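PDB 5LPE: kallikrein-10 from Homo sapiens, which is a secreted, zymogen-like serine protease of the kallikrein subfamily that is inhibited by zinc and has a tumour-suppressor role in breast and prostate cancer. Local coordinates for residues A43-V54 and Q66-V75; D92-K100 and T218-I227. All blocks are in the same frame, centred on the assembly; numbering follows the deposited sequence.

Contact 1 (A43-V54 and Q66-V75); sequences AHCGNKPLWARV and QLRRTTRSVV. With ZN (zinc ion), chain F.
An antiparallel beta hairpin of the first trypsin-like barrel pairs Trp51-Val54 with Gln66-Arg69, the strand segments running at 147° to each other. Its register is set at two hydrogen-bonded pairs. Ala52 N gives to Arg68 O and Arg68 N returns to Ala52 O, each at 2.8 Å, while Val54 N reaches Gln66 O in a nearly straight bond (175°). Ala52 also packs on Val19 and Leu21. On the other face, Leu67 CD2 sits in the plane of the Trp51 indole, 3.8 Å from CZ3 at its edge, and also touches Arg53 CG; Trp51 NE1 itself is bound to Gly24 O. Beyond the last bridged pair, Thr70 OG1 donates to Leu50 O at 2.9 Å, coming from well above the carbonyl plane. Lys48 then turns at its third torsion (chi3 -97°), bringing NZ to Ser73 OG at 2.8 Å, with its CD and CE lying alongside the serine. With a leucine in place of Lys48, Ser73 OG would probably lose this donor and the loop one of its ties to the strand. Ala43 CB rests on Val75 CG1 (3.8 Å). The neighbouring His44, of the probable charge relay system, is hydrogen-bonded through NE2 to Ser187 OG and binds zinc through ND1 at 2.1 Å, so the 3-10 turn ahead of the hairpin carries a zinc ligand and, probably, part of the active site of a chymotrypsin-fold protease.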
loop_
_atom_site.group_PDB
_atom_site.type_symbol
_atom_site.label_atom_id
_atom_site.label_comp_id
_atom_site.label_asym_id
_atom_site.label_seq_id
_atom_site.Cartn_x
_atom_site.Cartn_y
_atom_site.Cartn_z
ATOM N N ALA A 43 -1.296 -1.984 -9.254
ATOM C CA ALA A 43 -0.984 -2.316 -10.641
ATOM C C ALA A 43 -0.516 -1.100 -11.439
ATOM O O ALA A 43 0.352 -1.238 -12.309
ATOM C CB ALA A 43 -2.193 -2.955 -11.316
ATOM N N HIS A 44 -1.045 0.102 -11.150
ATOM C CA HIS A 44 -0.667 1.270 -11.951
ATOM C C HIS A 44 0.808 1.601 -11.829
ATOM O O HIS A 44 1.284 2.495 -12.538
ATOM C CB HIS A 44 -1.488 2.515 -11.581
ATOM C CG HIS A 44 -1.098 3.149 -10.279
ATOM N ND1 HIS A 44 -1.968 3.248 -9.213
ATOM C CD2 HIS A 44 0.059 3.726 -9.874
ATOM C CE1 HIS A 44 -1.357 3.845 -8.205
ATOM N NE2 HIS A 44 -0.124 4.143 -8.579
ATOM N N CYS A 45 1.522 0.930 -10.925
ATOM C CA CYS A 45 2.966 1.032 -10.767
ATOM C C CYS A 45 3.730 0.099 -11.697
ATOM O O CYS A 45 4.963 0.039 -11.615
ATOM C CB CYS A 45 3.356 0.713 -9.324
ATOM S SG CYS A 45 2.530 1.688 -8.063
ATOM N N GLY A 46 3.031 -0.632 -12.563
ATOM C CA GLY A 46 3.636 -1.704 -13.333
ATOM C C GLY A 46 4.248 -1.316 -14.661
ATOM O O GLY A 46 4.400 -2.172 -15.535
ATOM N N ASN A 47 4.599 -0.036 -14.828
ATOM C CA ASN A 47 5.366 0.382 -16.000
ATOM C C ASN A 47 6.538 -0.562 -16.230
ATOM O O ASN A 47 6.742 -1.051 -17.348
ATOM C CB ASN A 47 5.871 1.822 -15.833
ATOM C CG ASN A 47 4.822 2.757 -15.243
ATOM O OD1 ASN A 47 4.574 2.743 -14.033
ATOM N ND2 ASN A 47 4.213 3.582 -16.093
ATOM N N LYS A 48 7.303 -0.835 -15.165
ATOM C CA LYS A 48 8.308 -1.906 -15.110
ATOM C C LYS A 48 9.507 -1.592 -15.999
ATOM O O LYS A 48 9.385 -0.825 -16.951
ATOM C CB LYS A 48 7.682 -3.253 -15.511
ATOM C CG LYS A 48 7.432 -4.193 -14.343
ATOM C CD LYS A 48 6.442 -5.281 -14.704
ATOM C CE LYS A 48 5.034 -4.920 -14.249
ATOM N NZ LYS A 48 3.999 -5.915 -14.667
ATOM N N PRO A 49 10.675 -2.184 -15.712
ATOM C CA PRO A 49 11.065 -3.060 -14.600
ATOM C C PRO A 49 11.269 -2.320 -13.290
ATOM O O PRO A 49 11.545 -1.116 -13.318
ATOM C CB PRO A 49 12.388 -3.654 -15.075
ATOM C CG PRO A 49 12.887 -2.703 -16.104
ATOM C CD PRO A 49 11.689 -2.171 -16.779
ATOM N N LEU A 50 11.167 -3.043 -12.170
ATOM C CA LEU A 50 11.250 -2.457 -10.839
ATOM C C LEU A 50 12.280 -3.187 -9.989
ATOM O O LEU A 50 12.691 -4.311 -10.294
ATOM C CB LEU A 50 9.895 -2.499 -10.124
ATOM C CG LEU A 50 8.796 -1.570 -10.622
ATOM C CD1 LEU A 50 7.606 -1.626 -9.683
ATOM C CD2 LEU A 50 9.318 -0.151 -10.755
ATOM N N TRP A 51 12.687 -2.534 -8.902
ATOM C CA TRP A 51 13.493 -3.189 -7.886
ATOM C C TRP A 51 13.139 -2.614 -6.520
ATOM O O TRP A 51 12.774 -1.443 -6.397
ATOM C CB TRP A 51 14.995 -3.064 -8.183
ATOM C CG TRP A 51 15.534 -1.671 -8.336
ATOM C CD1 TRP A 51 15.505 -0.899 -9.465
ATOM C CD2 TRP A 51 16.227 -0.895 -7.337
ATOM N NE1 TRP A 51 16.115 0.316 -9.223
ATOM C CE2 TRP A 51 16.573 0.339 -7.929
ATOM C CE3 TRP A 51 16.579 -1.122 -6.002
ATOM C CZ2 TRP A 51 17.247 1.346 -7.228
ATOM C CZ3 TRP A 51 17.257 -0.112 -5.308
ATOM C CH2 TRP A 51 17.578 1.103 -5.926
ATOM N N ALA A 52 13.267 -3.452 -5.493
ATOM C CA ALA A 52 12.638 -3.240 -4.196
ATOM C C ALA A 52 13.686 -3.098 -3.103
ATOM O O ALA A 52 14.483 -4.019 -2.878
ATOM C CB ALA A 52 11.695 -4.398 -3.863
ATOM N N ARG A 53 13.665 -1.959 -2.408
ATOM C CA ARG A 53 14.428 -1.764 -1.181
ATOM C C ARG A 53 13.517 -2.061 0.002
ATOM O O ARG A 53 12.497 -1.393 0.182
ATOM C CB ARG A 53 14.979 -0.343 -1.081
ATOM C CG ARG A 53 16.112 -0.239 -0.063
ATOM C CD ARG A 53 16.678 1.165 0.098
ATOM N NE ARG A 53 16.481 1.644 1.463
ATOM C CZ ARG A 53 15.505 2.470 1.830
ATOM N NH1 ARG A 53 15.394 2.847 3.102
ATOM N NH2 ARG A 53 14.643 2.925 0.925
ATOM N N VAL A 54 13.877 -3.051 0.806
ATOM C CA VAL A 54 13.004 -3.502 1.887
ATOM C C VAL A 54 13.611 -3.137 3.235
ATOM O O VAL A 54 14.826 -3.018 3.383
ATOM C CB VAL A 54 12.724 -5.018 1.804
ATOM C CG1 VAL A 54 12.025 -5.348 0.502
ATOM C CG2 VAL A 54 14.004 -5.805 1.937
ATOM N N GLN A 66 18.172 -4.225 2.891
ATOM C CA GLN A 66 18.218 -5.306 1.941
ATOM C C GLN A 66 17.652 -4.897 0.628
ATOM O O GLN A 66 16.533 -4.468 0.543
ATOM C CB GLN A 66 17.542 -6.541 2.492
ATOM C CG GLN A 66 18.172 -6.978 3.785
ATOM C CD GLN A 66 17.396 -8.005 4.585
ATOM O OE1 GLN A 66 16.760 -8.887 4.046
ATOM N NE2 GLN A 66 17.506 -7.909 5.893
ATOM N N LEU A 67 18.453 -5.058 -0.404
ATOM C CA LEU A 67 18.059 -4.702 -1.726
ATOM C C LEU A 67 17.713 -5.917 -2.492
ATOM O O LEU A 67 18.375 -6.912 -2.423
ATOM C CB LEU A 67 19.196 -4.009 -2.453
ATOM C CG LEU A 67 19.465 -2.579 -2.056
ATOM C CD1 LEU A 67 20.436 -1.904 -2.991
ATOM C CD2 LEU A 67 18.160 -1.842 -2.052
ATOM N N ARG A 68 16.657 -5.824 -3.248
ATOM C CA ARG A 68 16.308 -6.950 -4.103
ATOM C C ARG A 68 15.753 -6.384 -5.395
ATOM O O ARG A 68 15.491 -5.191 -5.516
ATOM C CB ARG A 68 15.275 -7.899 -3.478
ATOM C CG ARG A 68 15.712 -8.594 -2.221
ATOM C CD ARG A 68 16.821 -9.592 -2.463
ATOM N NE ARG A 68 16.967 -10.445 -1.291
ATOM C CZ ARG A 68 17.689 -10.123 -0.224
ATOM N NH1 ARG A 68 18.336 -8.972 -0.188
ATOM N NH2 ARG A 68 17.762 -10.949 0.803
ATOM N N ARG A 69 15.588 -7.245 -6.377
ATOM C CA ARG A 69 14.915 -6.862 -7.598
ATOM C C ARG A 69 13.815 -7.837 -7.893
ATOM O O ARG A 69 13.772 -8.944 -7.359
ATOM C CB ARG A 69 15.847 -6.840 -8.775
ATOM C CG ARG A 69 16.825 -5.837 -8.559
ATOM C CD ARG A 69 17.793 -5.965 -9.586
ATOM N NE ARG A 69 19.004 -6.471 -9.006
ATOM C CZ ARG A 69 20.172 -6.208 -9.541
ATOM N NH1 ARG A 69 21.291 -6.637 -8.966
ATOM N NH2 ARG A 69 20.194 -5.359 -10.569
ATOM N N THR A 70 12.944 -7.418 -8.783
ATOM C CA THR A 70 11.765 -8.202 -9.072
ATOM C C THR A 70 11.968 -8.962 -10.378
ATOM O O THR A 70 12.736 -8.551 -11.254
ATOM C CB THR A 70 10.521 -7.304 -9.094
ATOM O OG1 THR A 70 10.659 -6.315 -10.105
ATOM C CG2 THR A 70 10.403 -6.581 -7.768
ATOM N N THR A 71 11.369 -10.142 -10.444
ATOM C CA THR A 71 11.298 -10.906 -11.679
ATOM C C THR A 71 9.842 -11.035 -12.107
ATOM O O THR A 71 9.408 -10.347 -13.032
ATOM C CB THR A 71 11.947 -12.274 -11.495
ATOM O OG1 THR A 71 11.435 -12.871 -10.295
ATOM C CG2 THR A 71 13.446 -12.131 -11.365
ATOM N N ARG A 72 9.064 -11.872 -11.432
ATOM C CA ARG A 72 7.658 -12.013 -11.780
ATOM C C ARG A 72 6.887 -10.805 -11.287
ATOM O O ARG A 72 7.080 -10.340 -10.157
ATOM C CB ARG A 72 7.082 -13.299 -11.197
ATOM C CG ARG A 72 7.715 -14.556 -11.778
ATOM C CD ARG A 72 6.975 -15.767 -11.308
ATOM N NE ARG A 72 5.604 -15.767 -11.783
ATOM C CZ ARG A 72 4.622 -16.440 -11.192
ATOM N NH1 ARG A 72 4.877 -17.155 -10.098
ATOM N NH2 ARG A 72 3.387 -16.397 -11.692
ATOM N N SER A 73 6.066 -10.248 -12.165
ATOM C CA SER A 73 5.155 -9.174 -11.797
ATOM C C SER A 73 3.773 -9.558 -12.289
ATOM O O SER A 73 3.491 -9.455 -13.486
ATOM C CB SER A 73 5.594 -7.870 -12.428
ATOM O OG SER A 73 5.540 -8.034 -13.826
ATOM N N VAL A 74 2.891 -9.912 -11.365
ATOM C CA VAL A 74 1.579 -10.431 -11.710
ATOM C C VAL A 74 0.564 -9.335 -11.412
ATOM O O VAL A 74 0.288 -8.999 -10.254
ATOM C CB VAL A 74 1.270 -11.733 -10.962
ATOM C CG1 VAL A 74 -0.097 -12.260 -11.350
ATOM C CG2 VAL A 74 2.340 -12.763 -11.286
ATOM N N VAL A 75 0.037 -8.760 -12.461
ATOM C CA VAL A 75 -1.014 -7.771 -12.334
ATOM C C VAL A 75 -2.327 -8.514 -12.206
ATOM O O VAL A 75 -2.503 -9.581 -12.805
ATOM C CB VAL A 75 -0.986 -6.826 -13.544
ATOM C CG1 VAL A 75 -2.240 -5.986 -13.593
ATOM C CG2 VAL A 75 0.255 -5.955 -13.490
HETATM ZN ZN ZN F . -3.981 3.066 -9.764
#

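Contact 2 (D92-K100 and T218-I227); sequences DEHDLMLLK and TQICKYMSWI. With ZN (zinc ion), chain F.
Leu96 and Leu98 fill the seam between the two barrels of the chymotrypsin fold, packing against the last strand of the second barrel and the start of the C-terminal helix. This part is buried and close. Leu96 splits its branches: CD1 lies against Thr218 CG2 and Ile220 CD1, whereas CD2 stands over the Tyr223 ring, 4.0 Å from its centroid and 28° off the normal, a CH-pi contact. Leu98 CD1 makes a second one over the six-membered ring of Trp226, 3.9 Å from the centroid but offset toward the rim. With its CG anti to the backbone N (chi1 174°), Trp226 reaches out to meet Leu98 from the opposite direction.

The His94 side is looser and partly exposed. Its imidazole meets the Tyr223 ring rim to rim, with the planes at 75°; ND1 and Tyr223 OH share a hydrogen bond whose modelled length is doubtfully short. Thr218 OG1, buried between the two sides, bonds weakly to Asp95 O at 3.5 Å. Around His94 in sequence, two carboxylates turn to the metal: Asp92 OD2 binds zinc at 1.9 Å and Asp95 OD2, also hydrogen-bonded to Ser202 OG, at 2.1 Å.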
loop_
_atom_site.group_PDB
_atom_site.type_symbol
_atom_site.label_atom_id
_atom_site.label_comp_id
_atom_site.label_asym_id
_atom_site.label_seq_id
_atom_site.Cartn_x
_atom_site.Cartn_y
_atom_site.Cartn_z
ATOM N N ASP A 92 -7.928 3.740 -12.133
ATOM C CA ASP A 92 -7.536 2.341 -12.241
ATOM C C ASP A 92 -8.429 1.499 -11.355
ATOM O O ASP A 92 -8.581 1.773 -10.161
ATOM C CB ASP A 92 -6.088 2.103 -11.820
ATOM C CG ASP A 92 -5.214 3.290 -12.009
ATOM O OD1 ASP A 92 -4.710 3.476 -13.135
ATOM O OD2 ASP A 92 -4.997 4.001 -11.009
ATOM N N GLU A 93 -8.982 0.445 -11.916
ATOM C CA GLU A 93 -9.862 -0.407 -11.145
ATOM C C GLU A 93 -9.259 -1.805 -11.052
ATOM O O GLU A 93 -8.729 -2.330 -12.042
ATOM C CB GLU A 93 -11.271 -0.382 -11.752
ATOM C CG GLU A 93 -11.890 1.058 -11.914
ATOM C CD GLU A 93 -11.610 2.081 -10.756
ATOM O OE1 GLU A 93 -11.666 3.311 -11.030
ATOM O OE2 GLU A 93 -11.369 1.691 -9.582
ATOM N N HIS A 94 -9.314 -2.379 -9.839
ATOM C CA HIS A 94 -8.580 -3.595 -9.472
ATOM C C HIS A 94 -7.067 -3.400 -9.579
ATOM O O HIS A 94 -6.351 -4.301 -10.024
ATOM C CB HIS A 94 -8.985 -4.810 -10.322
ATOM C CG HIS A 94 -10.389 -5.291 -10.115
ATOM N ND1 HIS A 94 -10.870 -5.696 -8.888
ATOM C CD2 HIS A 94 -11.405 -5.470 -10.995
ATOM C CE1 HIS A 94 -12.126 -6.088 -9.018
ATOM N NE2 HIS A 94 -12.474 -5.957 -10.287
ATOM N N ASP A 95 -6.538 -2.248 -9.151
ATOM C CA ASP A 95 -5.108 -2.058 -9.389
ATOM C C ASP A 95 -4.374 -2.649 -8.198
ATOM O O ASP A 95 -4.220 -2.021 -7.152
ATOM C CB ASP A 95 -4.720 -0.603 -9.660
ATOM C CG ASP A 95 -5.194 0.359 -8.607
ATOM O OD1 ASP A 95 -6.075 -0.018 -7.800
ATOM O OD2 ASP A 95 -4.691 1.512 -8.614
ATOM N N LEU A 96 -3.838 -3.838 -8.441
ATOM C CA LEU A 96 -3.081 -4.671 -7.529
ATOM C C LEU A 96 -2.048 -5.372 -8.385
ATOM O O LEU A 96 -2.355 -5.815 -9.491
ATOM C CB LEU A 96 -3.965 -5.707 -6.837
ATOM C CG LEU A 96 -4.098 -5.580 -5.330
ATOM C CD1 LEU A 96 -4.485 -4.169 -4.985
ATOM C CD2 LEU A 96 -5.121 -6.582 -4.846
ATOM N N MET A 97 -0.831 -5.461 -7.887
ATOM C CA MET A 97 0.218 -6.129 -8.637
ATOM C C MET A 97 1.101 -6.829 -7.618
ATOM O O MET A 97 1.435 -6.250 -6.576
ATOM C CB MET A 97 1.002 -5.116 -9.480
ATOM C CG MET A 97 2.110 -5.679 -10.306
ATOM S SD MET A 97 3.018 -4.411 -11.243
ATOM C CE MET A 97 3.484 -3.254 -9.972
ATOM N N LEU A 98 1.441 -8.081 -7.896
ATOM C CA LEU A 98 2.333 -8.835 -7.035
ATOM C C LEU A 98 3.706 -8.857 -7.689
ATOM O O LEU A 98 3.843 -9.249 -8.856
ATOM C CB LEU A 98 1.786 -10.239 -6.757
ATOM C CG LEU A 98 0.737 -10.155 -5.639
ATOM C CD1 LEU A 98 -0.198 -11.337 -5.601
ATOM C CD2 LEU A 98 1.425 -9.968 -4.284
ATOM N N LEU A 99 4.703 -8.375 -6.955
ATOM C CA LEU A 99 6.089 -8.354 -7.398
ATOM C C LEU A 99 6.836 -9.501 -6.733
ATOM O O LEU A 99 6.838 -9.614 -5.500
ATOM C CB LEU A 99 6.743 -7.018 -7.053
ATOM C CG LEU A 99 6.233 -5.849 -7.894
ATOM C CD1 LEU A 99 7.276 -4.770 -8.002
ATOM C CD2 LEU A 99 5.817 -6.298 -9.285
ATOM N N LYS A 100 7.470 -10.346 -7.535
ATOM C CA LYS A 100 8.291 -11.403 -6.970
ATOM C C LYS A 100 9.734 -10.929 -6.835
ATOM O O LYS A 100 10.307 -10.394 -7.785
ATOM C CB LYS A 100 8.223 -12.666 -7.818
ATOM C CG LYS A 100 8.775 -13.872 -7.068
ATOM C CD LYS A 100 9.484 -14.813 -7.998
ATOM C CE LYS A 100 9.370 -16.235 -7.502
ATOM N NZ LYS A 100 9.647 -16.297 -6.060
ATOM N N THR A 218 -7.345 -0.047 -2.328
ATOM C CA THR A 218 -7.901 -1.329 -2.720
ATOM C C THR A 218 -8.192 -2.140 -1.463
ATOM O O THR A 218 -7.357 -2.219 -0.563
ATOM C CB THR A 218 -6.942 -2.076 -3.643
ATOM O OG1 THR A 218 -6.606 -1.241 -4.758
ATOM C CG2 THR A 218 -7.603 -3.362 -4.163
ATOM N N GLN A 219 -9.379 -2.733 -1.377
ATOM C CA GLN A 219 -9.739 -3.473 -0.177
ATOM C C GLN A 219 -9.149 -4.875 -0.298
ATOM O O GLN A 219 -9.605 -5.679 -1.112
ATOM C CB GLN A 219 -11.255 -3.506 -0.040
ATOM C CG GLN A 219 -11.792 -4.008 1.260
ATOM C CD GLN A 219 -13.295 -3.936 1.282
ATOM O OE1 GLN A 219 -13.935 -3.852 0.236
ATOM N NE2 GLN A 219 -13.867 -3.968 2.472
ATOM N N ILE A 220 -8.167 -5.188 0.549
ATOM C CA ILE A 220 -7.310 -6.353 0.321
ATOM C C ILE A 220 -7.983 -7.655 0.777
ATOM O O ILE A 220 -7.660 -8.728 0.260
ATOM C CB ILE A 220 -5.941 -6.124 1.002
ATOM C CG1 ILE A 220 -5.280 -4.845 0.464
ATOM C CG2 ILE A 220 -4.978 -7.262 0.758
ATOM C CD1 ILE A 220 -4.981 -4.830 -1.045
ATOM N N CYS A 221 -8.918 -7.587 1.734
ATOM C CA CYS A 221 -9.697 -8.733 2.207
ATOM C C CYS A 221 -10.650 -9.281 1.159
ATOM O O CYS A 221 -11.283 -10.311 1.417
ATOM C CB CYS A 221 -10.529 -8.359 3.430
ATOM S SG CYS A 221 -11.875 -7.195 3.037
ATOM N N LYS A 222 -10.818 -8.591 0.027
ATOM C CA LYS A 222 -11.574 -9.112 -1.106
ATOM C C LYS A 222 -10.706 -9.820 -2.133
ATOM O O LYS A 222 -11.250 -10.415 -3.067
ATOM C CB LYS A 222 -12.326 -7.980 -1.820
ATOM C CG LYS A 222 -13.065 -7.010 -0.897
ATOM C CD LYS A 222 -14.066 -7.741 -0.030
ATOM C CE LYS A 222 -15.242 -6.860 0.305
ATOM N NZ LYS A 222 -16.193 -7.649 1.130
ATOM N N TYR A 223 -9.387 -9.690 -2.037
ATOM C CA TYR A 223 -8.453 -10.245 -3.008
ATOM C C TYR A 223 -7.686 -11.473 -2.514
ATOM O O TYR A 223 -6.773 -11.938 -3.203
ATOM C CB TYR A 223 -7.517 -9.132 -3.492
ATOM C CG TYR A 223 -8.291 -8.129 -4.334
ATOM C CD1 TYR A 223 -8.974 -7.079 -3.743
ATOM C CD2 TYR A 223 -8.395 -8.274 -5.716
ATOM C CE1 TYR A 223 -9.702 -6.184 -4.493
ATOM C CE2 TYR A 223 -9.133 -7.362 -6.490
ATOM C CZ TYR A 223 -9.779 -6.321 -5.864
ATOM O OH TYR A 223 -10.522 -5.413 -6.578
ATOM N N MET A 224 -8.009 -11.993 -1.328
ATOM C CA MET A 224 -7.173 -13.033 -0.724
ATOM C C MET A 224 -7.075 -14.291 -1.591
ATOM O O MET A 224 -6.023 -14.944 -1.625
ATOM C CB MET A 224 -7.695 -13.384 0.667
ATOM C CG MET A 224 -7.476 -12.265 1.655
ATOM S SD MET A 224 -5.803 -11.694 1.446
ATOM C CE MET A 224 -4.904 -13.096 2.130
ATOM N N SER A 225 -8.158 -14.656 -2.286
ATOM C CA SER A 225 -8.108 -15.823 -3.160
ATOM C C SER A 225 -6.977 -15.700 -4.166
ATOM O O SER A 225 -6.158 -16.612 -4.313
ATOM C CB SER A 225 -9.443 -16.008 -3.882
ATOM O OG SER A 225 -10.458 -16.414 -2.978
ATOM N N TRP A 226 -6.920 -14.568 -4.870
ATOM C CA TRP A 226 -5.883 -14.352 -5.875
ATOM C C TRP A 226 -4.507 -14.218 -5.233
ATOM O O TRP A 226 -3.552 -14.838 -5.697
ATOM C CB TRP A 226 -6.223 -13.115 -6.717
ATOM C CG TRP A 226 -5.161 -12.709 -7.676
ATOM C CD1 TRP A 226 -4.838 -13.326 -8.850
ATOM C CD2 TRP A 226 -4.287 -11.578 -7.564
ATOM N NE1 TRP A 226 -3.811 -12.657 -9.471
ATOM C CE2 TRP A 226 -3.453 -11.579 -8.702
ATOM C CE3 TRP A 226 -4.121 -10.575 -6.611
ATOM C CZ2 TRP A 226 -2.465 -10.618 -8.905
ATOM C CZ3 TRP A 226 -3.143 -9.617 -6.825
ATOM C CH2 TRP A 226 -2.328 -9.650 -7.960
ATOM N N ILE A 227 -4.388 -13.434 -4.152
ATOM C CA ILE A 227 -3.070 -13.144 -3.576
ATOM C C ILE A 227 -2.398 -14.420 -3.090
ATOM O O ILE A 227 -1.200 -14.630 -3.298
ATOM C CB ILE A 227 -3.182 -12.110 -2.441
ATOM C CG1 ILE A 227 -3.615 -10.766 -2.988
ATOM C CG2 ILE A 227 -1.839 -11.955 -1.721
ATOM C CD1 ILE A 227 -3.568 -9.680 -1.956
HETATM ZN ZN ZN F . -3.981 3.066 -9.764
#

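How the contacts relate
Followed from the N terminus, the two contacts lie in series, neither nesting nor crossing. Contact 1 closes first, returning the chain after only 11 intervening residues. Contact 2 opens later and spans 117 residues, among them most of the second barrel, before 218-227 comes back against 92-100. It thus joins the two barrels, whereas contact 1 is local to the first. They meet where strands 66-75 and 97-101 run as neighbours in one sheet: Arg72 O to Lys100 N (2.7 Å) and Val74 N to Leu98 O (2.8 Å) are probable hydrogen bonds. Both also reach the same zinc ion, one ligand coming from 43-54 and two from 92-100.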